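Local coordinates for protein sesquisabinene B synthase 2 (Santalum album, PDB 6A2A) that probably cyclises farnesyl diphosphate to the sesquiterpene sesquisabinene B, using magnesium or manganese ions as cofactor, at residues A[129-132]-A[137-140]. Residues are numbered along the deposited sequence; the frame is centred on the assembly and turned at random.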
ATOM      1  N   ARG A 129     -26.475 -21.497  28.949  1.00 22.26           N
ATOM      2  CA  ARG A 129     -25.607 -20.551  28.205  1.00 22.49           C
ATOM      3  C   ARG A 129     -25.320 -21.018  26.783  1.00 24.54           C
ATOM      4  O   ARG A 129     -25.429 -20.197  25.844  1.00 24.52           O
ATOM      5  CB  ARG A 129     -24.305 -20.278  28.963  1.00 23.34           C
ATOM      6  CG  ARG A 129     -23.324 -19.434  28.155  1.00 21.69           C
ATOM      7  CD  ARG A 129     -22.222 -18.842  29.028  1.00 22.82           C
ATOM      8  NE  ARG A 129     -21.322 -19.880  29.556  1.00 20.87           N
ATOM      9  CZ  ARG A 129     -20.392 -20.511  28.896  1.00 22.18           C
ATOM     10  NH1 ARG A 129     -20.163 -20.260  27.612  1.00 22.28           N
ATOM     11  NH2 ARG A 129     -19.647 -21.427  29.539  1.00 25.39           N
ATOM     12  N   ILE A 130     -24.907 -22.270  26.580  1.00 22.16           N
ATOM     13  CA  ILE A 130     -24.508 -22.758  25.300  1.00 24.55           C
ATOM     14  C   ILE A 130     -25.714 -22.730  24.362  1.00 25.46           C
ATOM     15  O   ILE A 130     -25.566 -22.442  23.178  1.00 23.49           O
ATOM     16  CB  ILE A 130     -23.894 -24.173  25.353  1.00 28.71           C
ATOM     17  CG1 ILE A 130     -22.684 -24.263  26.292  1.00 36.61           C
ATOM     18  CG2 ILE A 130     -23.528 -24.637  23.961  1.00 31.11           C
ATOM     19  CD1 ILE A 130     -21.440 -23.621  25.754  1.00 38.10           C
ATOM     20  N   MET A 131     -26.849 -23.162  24.880  1.00 24.13           N
ATOM     21  CA  MET A 131     -28.106 -23.092  24.059  1.00 25.20           C
ATOM     22  C   MET A 131     -28.364 -21.647  23.581  1.00 23.92           C
ATOM     23  O   MET A 131     -28.497 -21.420  22.361  1.00 24.91           O
ATOM     24  CB  MET A 131     -29.286 -23.611  24.861  1.00 27.28           C
ATOM     25  CG  MET A 131     -29.254 -25.121  25.128  1.00 33.08           C
ATOM     26  SD  MET A 131     -29.140 -26.131  23.690  1.00 36.25           S
ATOM     27  CE  MET A 131     -28.572 -27.683  24.391  1.00 43.43           C
ATOM     28  N   ARG A 132     -28.388 -20.689  24.482  1.00 24.29           N
ATOM     29  CA  ARG A 132     -28.696 -19.311  24.113  1.00 26.22           C
ATOM     30  C   ARG A 132     -27.615 -18.715  23.222  1.00 28.14           C
ATOM     31  O   ARG A 132     -27.966 -17.980  22.252  1.00 27.06           O
ATOM     32  CB  ARG A 132     -28.951 -18.437  25.334  1.00 23.50           C
ATOM     33  CG  ARG A 132     -30.300 -18.679  25.997  1.00 24.58           C
ATOM     34  CD  ARG A 132     -30.687 -17.535  26.855  1.00 23.06           C
ATOM     35  NE  ARG A 132     -31.990 -17.652  27.485  1.00 24.32           N
ATOM     36  CZ  ARG A 132     -32.674 -16.642  28.007  1.00 23.63           C
ATOM     37  NH1 ARG A 132     -32.205 -15.395  27.954  1.00 23.15           N
ATOM     38  NH2 ARG A 132     -33.822 -16.882  28.608  1.00 22.82           N
ATOM     39  N   PHE A 137     -33.581 -21.159  22.611  1.00 25.79           N
ATOM     40  CA  PHE A 137     -34.070 -20.543  23.775  1.00 27.79           C
ATOM     41  C   PHE A 137     -34.190 -21.551  24.930  1.00 31.37           C
ATOM     42  O   PHE A 137     -34.577 -22.700  24.714  1.00 33.48           O
ATOM     43  CB  PHE A 137     -35.467 -19.972  23.541  1.00 28.62           C
ATOM     44  CG  PHE A 137     -35.973 -19.162  24.690  1.00 28.44           C
ATOM     45  CD1 PHE A 137     -35.440 -17.907  24.935  1.00 28.66           C
ATOM     46  CD2 PHE A 137     -36.908 -19.658  25.579  1.00 30.65           C
ATOM     47  CE1 PHE A 137     -35.870 -17.161  26.016  1.00 28.13           C
ATOM     48  CE2 PHE A 137     -37.340 -18.898  26.655  1.00 29.16           C
ATOM     49  CZ  PHE A 137     -36.819 -17.648  26.869  1.00 31.67           C
ATOM     50  N   VAL A 138     -33.843 -21.087  26.119  1.00 26.69           N
ATOM     51  CA  VAL A 138     -34.004 -21.801  27.376  1.00 28.83           C
ATOM     52  C   VAL A 138     -34.538 -20.760  28.316  1.00 27.86           C
ATOM     53  O   VAL A 138     -33.983 -19.686  28.338  1.00 30.04           O
ATOM     54  CB  VAL A 138     -32.693 -22.402  27.921  1.00 25.84           C
ATOM     55  CG1 VAL A 138     -32.927 -23.084  29.255  1.00 26.75           C
ATOM     56  CG2 VAL A 138     -32.063 -23.373  26.960  1.00 23.62           C
ATOM     57  N   PRO A 139     -35.617 -21.042  29.043  1.00 28.91           N
ATOM     58  CA  PRO A 139     -36.223 -20.101  29.924  1.00 28.11           C
ATOM     59  C   PRO A 139     -35.422 -19.883  31.215  1.00 27.97           C
ATOM     60  O   PRO A 139     -34.716 -20.796  31.662  1.00 30.92           O
ATOM     61  CB  PRO A 139     -37.598 -20.681  30.296  1.00 30.86           C
ATOM     62  CG  PRO A 139     -37.446 -22.131  30.048  1.00 32.45           C
ATOM     63  CD  PRO A 139     -36.398 -22.285  28.981  1.00 31.38           C
ATOM     64  N   GLN A 140     -35.535 -18.714  31.779  1.00 24.56           N
ATOM     65  CA  GLN A 140     -34.849 -18.391  33.028  1.00 26.57           C
ATOM     66  C   GLN A 140     -35.411 -19.275  34.154  1.00 30.27           C
ATOM     67  O   GLN A 140     -34.779 -19.438  35.170  1.00 30.44           O
ATOM     68  CB  GLN A 140     -35.001 -16.947  33.478  1.00 27.83           C
ATOM     69  CG  GLN A 140     -36.427 -16.496  33.789  1.00 29.15           C
ATOM     70  CD  GLN A 140     -36.531 -15.195  34.527  1.00 31.11           C
ATOM     71  OE1 GLN A 140     -35.548 -14.552  34.893  1.00 30.62           O
ATOM     72  NE2 GLN A 140     -37.761 -14.779  34.781  1.00 29.97           N
TER
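Arg132 reaches from helix 121-133 to the backbone of Val138 and holds one carbonyl oxygen side-on with two nitrogens. Arg132 NE and NH2 both hydrogen-bond to Val138 O, at 3.0 and 2.8 Å. The N-H...O angles, 144° and 151°, are bent, as expected when two donors converge on one acceptor. The oxygen sits in the guanidinium plane, and both donors lie in the carbonyl plane, a coplanar geometry that restrains the rotation of the guanidinium. The Arg132 side chain is extended from CG to NE, which carries the guanidinium across to the returning loop.

The Phe137 ring runs beside the arginine in the same direction. Phe137 CE1 stands over one face of the guanidinium, 3.3 Å from Arg132 NH2, with the two planes 27° apart. Trp174 makes a cation-pi contact with Arg132 and also meets the Phe137 ring. Glu177 forms a salt bridge with Arg132 NH2, while Leu172 O accepts from NH1, adding further restraint.

A separate apolar contact joins Val138 CG2 to Met131 CB at 3.5 Å, tight for two carbons. The Met131 side chain then bends off to pack on helix 98-110. The loop after helix 121-133 thus folds back on the last turn of that helix, within the helical N-terminal domain of a plant terpene synthase and away from the metal-binding residues.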